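PROTEIN (hypothetical protein EF0366) (Enterococcus faecalis, PDB 1VPY) is of unknown function but belongs to the DUF72 family and folds as a TIM alpha/beta barrel, crystallised with bound zinc ions. Local coordinates at residues A[16-21]-A[40-45]; A[70-75]-A[113-118]; A[200-205]-A[252-257]. All coordinates share one frame; numbering follows the deposited sequence.

Interaction 1 (A[16-21]-A[40-45]). With ZN (zinc ion), chain E.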
loop_
_atom_site.group_PDB
_atom_site.type_symbol
_atom_site.label_atom_id
_atom_site.label_comp_id
_atom_site.label_asym_id
_atom_site.label_seq_id
_atom_site.Cartn_x
_atom_site.Cartn_y
_atom_site.Cartn_z
ATOM N N LEU A 16 -8.563 2.050 8.752
ATOM C CA LEU A 16 -7.823 3.278 8.475
ATOM C C LEU A 16 -6.464 3.262 9.154
ATOM O O LEU A 16 -6.343 2.867 10.316
ATOM C CB LEU A 16 -8.620 4.507 8.920
ATOM C CG LEU A 16 -10.080 4.565 8.470
ATOM C CD1 LEU A 16 -10.725 5.842 8.946
ATOM C CD2 LEU A 16 -10.187 4.427 6.963
ATOM N N GLY A 17 -5.446 3.699 8.425
ATOM C CA GLY A 17 -4.087 3.685 8.942
ATOM C C GLY A 17 -3.174 4.749 8.380
ATOM O O GLY A 17 -3.541 5.470 7.457
ATOM N N LEU A 18 -1.976 4.832 8.949
ATOM C CA LEU A 18 -0.969 5.808 8.541
ATOM C C LEU A 18 0.351 5.127 8.219
ATOM O O LEU A 18 0.502 3.918 8.382
ATOM C CB LEU A 18 -0.713 6.833 9.655
ATOM C CG LEU A 18 -1.866 7.468 10.421
ATOM C CD1 LEU A 18 -1.332 8.248 11.601
ATOM C CD2 LEU A 18 -2.678 8.358 9.507
ATOM N N THR A 19 1.301 5.933 7.770
ATOM C CA THR A 19 2.687 5.525 7.622
ATOM C C THR A 19 3.489 5.978 8.839
ATOM O O THR A 19 4.352 5.247 9.340
ATOM C CB THR A 19 3.285 6.160 6.370
ATOM O OG1 THR A 19 2.508 5.766 5.238
ATOM C CG2 THR A 19 4.719 5.715 6.176
ATOM N N SER A 20 3.192 7.193 9.298
ATOM C CA SER A 20 3.913 7.817 10.396
ATOM C C SER A 20 3.300 7.530 11.759
ATOM O O SER A 20 2.865 8.446 12.469
ATOM C CB SER A 20 4.052 9.325 10.176
ATOM O OG SER A 20 4.824 9.582 9.017
ATOM N N PHE A 21 3.264 6.246 12.115
ATOM C CA PHE A 21 3.163 5.859 13.518
ATOM C C PHE A 21 4.345 6.532 14.217
ATOM O O PHE A 21 4.253 6.910 15.382
ATOM C CB PHE A 21 3.175 4.322 13.700
ATOM C CG PHE A 21 4.528 3.678 13.504
ATOM C CD1 PHE A 21 4.996 3.379 12.225
ATOM C CD2 PHE A 21 5.327 3.366 14.598
ATOM C CE1 PHE A 21 6.245 2.789 12.043
ATOM C CE2 PHE A 21 6.575 2.778 14.425
ATOM C CZ PHE A 21 7.035 2.489 13.145
ATOM N N SER A 40 -3.221 1.264 19.844
ATOM C CA SER A 40 -4.308 1.564 20.779
ATOM C C SER A 40 -5.468 2.267 20.079
ATOM O O SER A 40 -6.624 2.072 20.465
ATOM C CB SER A 40 -3.829 2.429 21.951
ATOM O OG SER A 40 -2.860 1.756 22.727
ATOM N N HIS A 41 -5.164 3.090 19.072
ATOM C CA HIS A 41 -6.208 3.852 18.373
ATOM C C HIS A 41 -6.539 3.309 16.985
ATOM O O HIS A 41 -7.670 3.436 16.536
ATOM C CB HIS A 41 -5.884 5.357 18.243
ATOM C CG HIS A 41 -4.713 5.818 19.053
ATOM N ND1 HIS A 41 -4.769 5.981 20.422
ATOM C CD2 HIS A 41 -3.463 6.185 18.679
ATOM C CE1 HIS A 41 -3.596 6.408 20.858
ATOM N NE2 HIS A 41 -2.787 6.544 19.820
ATOM N N LEU A 42 -5.560 2.738 16.295
ATOM C CA LEU A 42 -5.785 2.344 14.899
ATOM C C LEU A 42 -5.627 0.845 14.610
ATOM O O LEU A 42 -4.820 0.168 15.253
ATOM C CB LEU A 42 -4.953 3.211 13.940
ATOM C CG LEU A 42 -5.425 4.668 13.823
ATOM C CD1 LEU A 42 -4.456 5.516 13.015
ATOM C CD2 LEU A 42 -6.826 4.765 13.228
ATOM N N PRO A 43 -6.427 0.319 13.658
ATOM C CA PRO A 43 -6.398 -1.099 13.293
ATOM C C PRO A 43 -5.443 -1.434 12.140
ATOM O O PRO A 43 -5.307 -2.601 11.770
ATOM C CB PRO A 43 -7.833 -1.348 12.846
ATOM C CG PRO A 43 -8.250 -0.039 12.215
ATOM C CD PRO A 43 -7.445 1.056 12.881
ATOM N N LEU A 44 -4.791 -0.426 11.580
ATOM C CA LEU A 44 -3.956 -0.641 10.422
ATOM C C LEU A 44 -2.798 0.331 10.422
ATOM O O LEU A 44 -2.956 1.494 10.786
ATOM C CB LEU A 44 -4.793 -0.473 9.153
ATOM C CG LEU A 44 -4.187 -0.679 7.767
ATOM C CD1 LEU A 44 -3.784 -2.137 7.541
ATOM C CD2 LEU A 44 -5.188 -0.227 6.728
ATOM N N VAL A 45 -1.629 -0.159 10.034
ATOM C CA VAL A 45 -0.471 0.691 9.849
ATOM C C VAL A 45 0.250 0.290 8.569
ATOM O O VAL A 45 0.216 -0.869 8.169
ATOM C CB VAL A 45 0.489 0.624 11.055
ATOM C CG1 VAL A 45 1.368 -0.609 10.989
ATOM C CG2 VAL A 45 1.344 1.885 11.140
HETATM ZN ZN ZN E . -1.767 8.557 20.922
#
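The first torsions of V45 and F21 turn the two side chains toward each other. V45 holds CG2 anti to its backbone N (CG1 at chi1 80°), and this methyl reaches segment 16-21. V45 CG2 lies 4.0 Å from F21 CB and 3.5 Å from L18 O. F21 places its ring between its own backbone N and carbonyl carbon, chi1 74°, and the ring meets the V45 methyl obliquely. L42 works from the other end. L42 CD1 comes within 4.2 Å of L18 CG, and the two leucine side chains cross at about a right angle. L42 CD2 is 3.5 Å from L16 O, and P43 CD lies against the same carbonyl. The two backbones run close at G17 and L44, but their direct pairing is loose. The hydroxyl of Y38 spans both strands by bonding L18 N and L44 O, and the backbone of L18 also bonds E46. Strand 13-18 bonds V253 and F255 through G17, and strand 44-47 bonds R72 through V45. H41 takes no part in the strand contact; its NE2 binds a zinc ion at 2.5 Å, together with E37. The arrangement is the first beta-alpha-beta unit of a TIM barrel: strand 13-18, helix 35-41 and strand 44-47.

Interaction 2 (A[70-75]-A[113-118])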
loop_
_atom_site.group_PDB
_atom_site.type_symbol
_atom_site.label_atom_id
_atom_site.label_comp_id
_atom_site.label_asym_id
_atom_site.label_seq_id
_atom_site.Cartn_x
_atom_site.Cartn_y
_atom_site.Cartn_z
ATOM N N ASN A 70 -6.009 -8.690 16.136
ATOM C CA ASN A 70 -6.455 -8.438 14.770
ATOM C C ASN A 70 -6.158 -7.024 14.265
ATOM O O ASN A 70 -7.006 -6.358 13.659
ATOM C CB ASN A 70 -7.920 -8.848 14.566
ATOM C CG ASN A 70 -8.842 -8.227 15.579
ATOM O OD1 ASN A 70 -8.893 -7.000 15.714
ATOM N ND2 ASN A 70 -9.584 -9.069 16.307
ATOM N N PHE A 71 -4.931 -6.590 14.534
ATOM C CA PHE A 71 -4.344 -5.412 13.935
ATOM C C PHE A 71 -3.716 -5.864 12.619
ATOM O O PHE A 71 -3.251 -6.996 12.508
ATOM C CB PHE A 71 -3.272 -4.879 14.889
ATOM C CG PHE A 71 -2.499 -3.707 14.360
ATOM C CD1 PHE A 71 -2.929 -2.410 14.606
ATOM C CD2 PHE A 71 -1.325 -3.899 13.637
ATOM C CE1 PHE A 71 -2.209 -1.315 14.114
ATOM C CE2 PHE A 71 -0.600 -2.811 13.140
ATOM C CZ PHE A 71 -1.046 -1.519 13.383
ATOM N N ARG A 72 -3.710 -5.002 11.611
ATOM C CA ARG A 72 -3.116 -5.388 10.335
ATOM C C ARG A 72 -1.952 -4.505 9.927
ATOM O O ARG A 72 -1.909 -3.321 10.263
ATOM C CB ARG A 72 -4.168 -5.462 9.227
ATOM C CG ARG A 72 -5.277 -6.483 9.498
ATOM C CD ARG A 72 -4.795 -7.932 9.449
ATOM N NE ARG A 72 -5.885 -8.845 9.779
ATOM C CZ ARG A 72 -6.000 -9.509 10.926
ATOM N NH1 ARG A 72 -5.080 -9.393 11.874
ATOM N NH2 ARG A 72 -7.039 -10.302 11.123
ATOM N N PHE A 73 -1.013 -5.110 9.200
ATOM C CA PHE A 73 0.172 -4.427 8.712
ATOM C C PHE A 73 0.159 -4.410 7.202
ATOM O O PHE A 73 -0.072 -5.440 6.569
ATOM C CB PHE A 73 1.436 -5.179 9.129
ATOM C CG PHE A 73 1.731 -5.143 10.597
ATOM C CD1 PHE A 73 1.157 -6.074 11.458
ATOM C CD2 PHE A 73 2.622 -4.210 11.115
ATOM C CE1 PHE A 73 1.449 -6.059 12.815
ATOM C CE2 PHE A 73 2.926 -4.190 12.463
ATOM C CZ PHE A 73 2.334 -5.114 13.320
ATOM N N VAL A 74 0.415 -3.243 6.626
ATOM C CA VAL A 74 0.774 -3.162 5.224
ATOM C C VAL A 74 2.282 -2.997 5.218
ATOM O O VAL A 74 2.813 -1.975 5.663
ATOM C CB VAL A 74 0.105 -1.986 4.496
ATOM C CG1 VAL A 74 0.661 -1.855 3.077
ATOM C CG2 VAL A 74 -1.412 -2.169 4.463
HETATM N N MSE A 75 2.966 -4.023 4.733
HETATM C CA MSE A 75 4.404 -4.051 4.745
HETATM C C MSE A 75 4.947 -3.656 3.379
HETATM O O MSE A 75 4.747 -4.363 2.400
HETATM C CB MSE A 75 4.871 -5.453 5.133
HETATM C CG MSE A 75 6.323 -5.527 5.550
HETATM SE SE MSE A 75 6.714 -4.385 7.112
HETATM C CE MSE A 75 5.166 -4.953 8.343
ATOM N N LYS A 113 -1.439 -11.407 10.599
ATOM C CA LYS A 113 -1.607 -9.962 10.801
ATOM C C LYS A 113 -1.156 -9.169 9.576
ATOM O O LYS A 113 -1.093 -7.938 9.600
ATOM C CB LYS A 113 -0.855 -9.493 12.046
ATOM C CG LYS A 113 -1.250 -10.235 13.310
ATOM C CD LYS A 113 -0.792 -9.518 14.557
ATOM C CE LYS A 113 -1.280 -10.237 15.803
ATOM N NZ LYS A 113 -0.651 -9.697 17.034
ATOM N N LEU A 114 -0.841 -9.873 8.497
ATOM C CA LEU A 114 -0.448 -9.209 7.262
ATOM C C LEU A 114 -1.688 -8.807 6.477
ATOM O O LEU A 114 -2.491 -9.655 6.095
ATOM C CB LEU A 114 0.444 -10.123 6.420
ATOM C CG LEU A 114 0.795 -9.718 4.989
ATOM C CD1 LEU A 114 1.697 -8.490 4.954
ATOM C CD2 LEU A 114 1.448 -10.887 4.275
ATOM N N PHE A 115 -1.853 -7.507 6.256
ATOM C CA PHE A 115 -2.869 -7.049 5.330
ATOM C C PHE A 115 -2.386 -7.281 3.881
ATOM O O PHE A 115 -3.063 -7.949 3.097
ATOM C CB PHE A 115 -3.242 -5.591 5.593
ATOM C CG PHE A 115 -4.414 -5.118 4.792
ATOM C CD1 PHE A 115 -5.706 -5.404 5.196
ATOM C CD2 PHE A 115 -4.226 -4.388 3.627
ATOM C CE1 PHE A 115 -6.800 -4.968 4.456
ATOM C CE2 PHE A 115 -5.316 -3.946 2.879
ATOM C CZ PHE A 115 -6.607 -4.244 3.303
ATOM N N ALA A 116 -1.209 -6.762 3.544
ATOM C CA ALA A 116 -0.611 -7.004 2.234
ATOM C C ALA A 116 0.838 -6.536 2.199
ATOM O O ALA A 116 1.221 -5.663 2.980
ATOM C CB ALA A 116 -1.415 -6.306 1.142
ATOM N N PHE A 117 1.644 -7.133 1.322
ATOM C CA PHE A 117 2.927 -6.532 0.956
ATOM C C PHE A 117 2.681 -5.467 -0.100
ATOM O O PHE A 117 2.047 -5.746 -1.122
ATOM C CB PHE A 117 3.915 -7.574 0.421
ATOM C CG PHE A 117 4.431 -8.504 1.472
ATOM C CD1 PHE A 117 5.198 -8.024 2.527
ATOM C CD2 PHE A 117 4.152 -9.859 1.410
ATOM C CE1 PHE A 117 5.673 -8.884 3.510
ATOM C CE2 PHE A 117 4.620 -10.731 2.389
ATOM C CZ PHE A 117 5.379 -10.244 3.441
ATOM N N LEU A 118 3.150 -4.248 0.150
ATOM C CA LEU A 118 3.004 -3.184 -0.839
ATOM C C LEU A 118 4.236 -3.129 -1.715
ATOM O O LEU A 118 5.335 -2.881 -1.241
ATOM C CB LEU A 118 2.714 -1.816 -0.196
ATOM C CG LEU A 118 2.877 -0.574 -1.087
ATOM C CD1 LEU A 118 1.841 -0.488 -2.218
ATOM C CD2 LEU A 118 2.862 0.680 -0.245
#
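This is a parallel strand pair with a beta bulge, between strands 72-76 and 114-120, the third and fourth of the closed barrel. The axes of the short segments 72-75 and 114-118 approach to 4.4 Å. F73 N bonds K113 O at 2.9 Å. F73 O then takes F115 N at 2.7 Å and, weakly, A116 N. The register shifts by one residue here, which forms the bulge. Beyond it M75 N bonds A116 O at 3.0 Å, and L118 N reaches M75 O at 2.8 Å. V74 spreads its two methyls along the partner strand: V74 CG2 meets F115 CD2 at 3.7 Å, and CG1 meets L118 CB. V74 and F115 also touch L202 across the barrel interior. F73, M75, L114 and F117 belong to the other face, where F73, M75 and L114 touch L108 of helix 106-109. M75, a selenomethionine, sets CB 3.7 Å from F117 CD1, obliquely to the ring. The R72 chain bends at chi2 (-68°), and NH1 comes back toward F71 O, close to K113 CA. The K113 ammonium turns away. The chemistry implies a backbone-bonded join with apolar packing on both faces. Main-chain oxygens take up the two cationic ends: R72 bonds F71 O just before its strand, and K113 bonds V64 O and V67 O, in and just after helix 57-65.

Interaction 3 (A[200-205]-A[252-257])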
loop_
_atom_site.group_PDB
_atom_site.type_symbol
_atom_site.label_atom_id
_atom_site.label_comp_id
_atom_site.label_asym_id
_atom_site.label_seq_id
_atom_site.Cartn_x
_atom_site.Cartn_y
_atom_site.Cartn_z
ATOM N N LEU A 200 -9.374 -7.958 -0.852
ATOM C CA LEU A 200 -8.759 -6.796 -0.227
ATOM C C LEU A 200 -8.470 -5.686 -1.234
ATOM O O LEU A 200 -7.856 -5.915 -2.279
ATOM C CB LEU A 200 -7.482 -7.178 0.539
ATOM C CG LEU A 200 -6.181 -7.551 -0.173
ATOM C CD1 LEU A 200 -5.029 -7.324 0.781
ATOM C CD2 LEU A 200 -6.187 -8.997 -0.682
ATOM N N VAL A 201 -8.946 -4.492 -0.902
ATOM C CA VAL A 201 -8.646 -3.285 -1.650
ATOM C C VAL A 201 -7.821 -2.379 -0.761
ATOM O O VAL A 201 -8.126 -2.213 0.428
ATOM C CB VAL A 201 -9.940 -2.562 -2.084
ATOM C CG1 VAL A 201 -9.661 -1.138 -2.546
ATOM C CG2 VAL A 201 -10.603 -3.331 -3.186
ATOM N N LEU A 202 -6.767 -1.805 -1.330
ATOM C CA LEU A 202 -5.966 -0.825 -0.618
ATOM C C LEU A 202 -6.017 0.527 -1.318
ATOM O O LEU A 202 -5.741 0.635 -2.526
ATOM C CB LEU A 202 -4.515 -1.304 -0.449
ATOM C CG LEU A 202 -3.549 -0.404 0.336
ATOM C CD1 LEU A 202 -3.956 -0.267 1.802
ATOM C CD2 LEU A 202 -2.134 -0.911 0.223
ATOM N N PHE A 203 -6.385 1.540 -0.533
ATOM C CA PHE A 203 -6.310 2.946 -0.916
ATOM C C PHE A 203 -5.058 3.536 -0.317
ATOM O O PHE A 203 -4.690 3.190 0.806
ATOM C CB PHE A 203 -7.482 3.716 -0.311
ATOM C CG PHE A 203 -8.773 3.559 -1.054
ATOM C CD1 PHE A 203 -9.075 4.399 -2.127
ATOM C CD2 PHE A 203 -9.696 2.593 -0.669
ATOM C CE1 PHE A 203 -10.268 4.268 -2.813
ATOM C CE2 PHE A 203 -10.893 2.455 -1.346
ATOM C CZ PHE A 203 -11.185 3.296 -2.420
ATOM N N ARG A 204 -4.416 4.446 -1.040
ATOM C CA ARG A 204 -3.348 5.256 -0.462
ATOM C C ARG A 204 -3.515 6.698 -0.908
ATOM O O ARG A 204 -3.541 6.997 -2.114
ATOM C CB ARG A 204 -1.964 4.734 -0.857
ATOM C CG ARG A 204 -1.594 3.385 -0.236
ATOM C CD ARG A 204 -0.175 2.988 -0.610
ATOM N NE ARG A 204 0.811 3.541 0.308
ATOM C CZ ARG A 204 1.997 4.026 -0.047
ATOM N NH1 ARG A 204 2.373 4.065 -1.322
ATOM N NH2 ARG A 204 2.806 4.492 0.884
ATOM N N PHE A 205 -3.643 7.589 0.072
ATOM C CA PHE A 205 -3.817 8.997 -0.203
ATOM C C PHE A 205 -2.511 9.709 0.077
ATOM O O PHE A 205 -2.031 9.737 1.216
ATOM C CB PHE A 205 -4.949 9.584 0.637
ATOM C CG PHE A 205 -6.247 8.821 0.545
ATOM C CD1 PHE A 205 -6.713 8.337 -0.675
ATOM C CD2 PHE A 205 -7.016 8.605 1.685
ATOM C CE1 PHE A 205 -7.915 7.631 -0.757
ATOM C CE2 PHE A 205 -8.219 7.912 1.616
ATOM C CZ PHE A 205 -8.670 7.420 0.396
ATOM N N GLY A 252 -8.505 -1.331 3.008
ATOM C CA GLY A 252 -7.447 -0.698 3.760
ATOM C C GLY A 252 -7.256 0.700 3.240
ATOM O O GLY A 252 -7.147 0.912 2.032
ATOM N N VAL A 253 -7.228 1.659 4.154
ATOM C CA VAL A 253 -6.985 3.045 3.800
ATOM C C VAL A 253 -5.745 3.584 4.514
ATOM O O VAL A 253 -5.679 3.603 5.749
ATOM C CB VAL A 253 -8.212 3.933 4.102
ATOM C CG1 VAL A 253 -7.932 5.372 3.715
ATOM C CG2 VAL A 253 -9.457 3.413 3.366
ATOM N N ILE A 254 -4.765 4.008 3.714
ATOM C CA ILE A 254 -3.535 4.576 4.245
ATOM C C ILE A 254 -3.415 6.045 3.862
ATOM O O ILE A 254 -3.345 6.394 2.674
ATOM C CB ILE A 254 -2.281 3.792 3.761
ATOM C CG1 ILE A 254 -2.286 2.347 4.297
ATOM C CG2 ILE A 254 -0.995 4.526 4.117
ATOM C CD1 ILE A 254 -2.502 2.187 5.793
ATOM N N PHE A 255 -3.407 6.904 4.878
ATOM C CA PHE A 255 -3.090 8.308 4.675
ATOM C C PHE A 255 -1.573 8.464 4.718
ATOM O O PHE A 255 -0.939 8.225 5.748
ATOM C CB PHE A 255 -3.769 9.180 5.735
ATOM C CG PHE A 255 -5.253 9.343 5.534
ATOM C CD1 PHE A 255 -6.146 8.387 6.017
ATOM C CD2 PHE A 255 -5.756 10.448 4.856
ATOM C CE1 PHE A 255 -7.530 8.536 5.819
ATOM C CE2 PHE A 255 -7.128 10.615 4.664
ATOM C CZ PHE A 255 -8.018 9.658 5.140
ATOM N N ASN A 256 -0.995 8.837 3.581
ATOM C CA ASN A 256 0.448 8.952 3.448
ATOM C C ASN A 256 0.840 10.390 3.078
ATOM O O ASN A 256 1.962 10.667 2.649
ATOM C CB ASN A 256 0.937 7.933 2.411
ATOM C CG ASN A 256 2.447 7.900 2.274
ATOM O OD1 ASN A 256 3.182 7.947 3.264
ATOM N ND2 ASN A 256 2.919 7.816 1.039
ATOM N N ASN A 257 -0.104 11.310 3.248
ATOM C CA ASN A 257 0.153 12.719 2.984
ATOM C C ASN A 257 0.996 13.281 4.113
ATOM O O ASN A 257 0.977 12.751 5.229
ATOM C CB ASN A 257 -1.158 13.496 2.825
ATOM C CG ASN A 257 -2.100 13.304 3.997
ATOM O OD1 ASN A 257 -2.351 12.177 4.437
ATOM N ND2 ASN A 257 -2.626 14.404 4.512
#
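V201 begins the pairing with segment 252-257: V201 O accepts G252 N at 2.8 Å. L202 follows. With CG anti to the backbone N, it lays CD1 against the G252 carbonyl and I254 CG1; L202 CD1 lies 3.4 Å from G252 O. F203 bonds segment 252-257 through both its N and its O. F203 N bonds G252 O at 2.7 Å in a nearly straight bond (173°), and F203 O accepts I254 N at 3.0 Å. The F203 ring has G252 O at the edge, and V253 CG2 approaches the ring obliquely. R204 lies side by side with I254, CG near CB. Its chain bends at chi3 (87°), and the guanidinium forms salt bridges with E150 and E46. N256 ND2 is close to R204 NH2, but both are donors and no bond forms; N256 OD1 bonds T19, and ND2 bonds H206. F205 N bonds I254 O, and F205 O accepts N256 N at 2.7 Å. The F205 ring points its edge at one face of F255 in a T-shaped pair, centroids 5.1 Å apart and planes at 71°. V253 CG1 packs against the same F205 ring. These last two strands of the barrel are flanked by strand 175-180, which bonds L202 and R204, and by strand 13-18, which bonds V253, while helix 231-245 covers F203, F205 and V253, helix 260-273 covers F255, and R204 faces strand 114-120 across the interior.

All three contacts are largely buried and join adjacent parallel strands of one barrel. Interaction 1 shares a boundary with each of the others. Strand 44-47 bonds strand 72-76 of interaction 2, and strand 13-18 bonds strand 250-255 of interaction 3, closing the ring. Interactions 2 and 3 meet across the interior, where L118 packs on R204 and F115 on L200. Their chemistry differs. Interactions 2 and 3 rest on ladders of backbone bonds, bulged in the first and regular in the second. Between its own segments, interaction 1 has side-chain contacts; Y38 and a backbone bond of L18 with E46 add to the join. One of its segments also carries the exposed zinc ligand H41. Interaction 3 adds a buried arginine with two carboxylate partners.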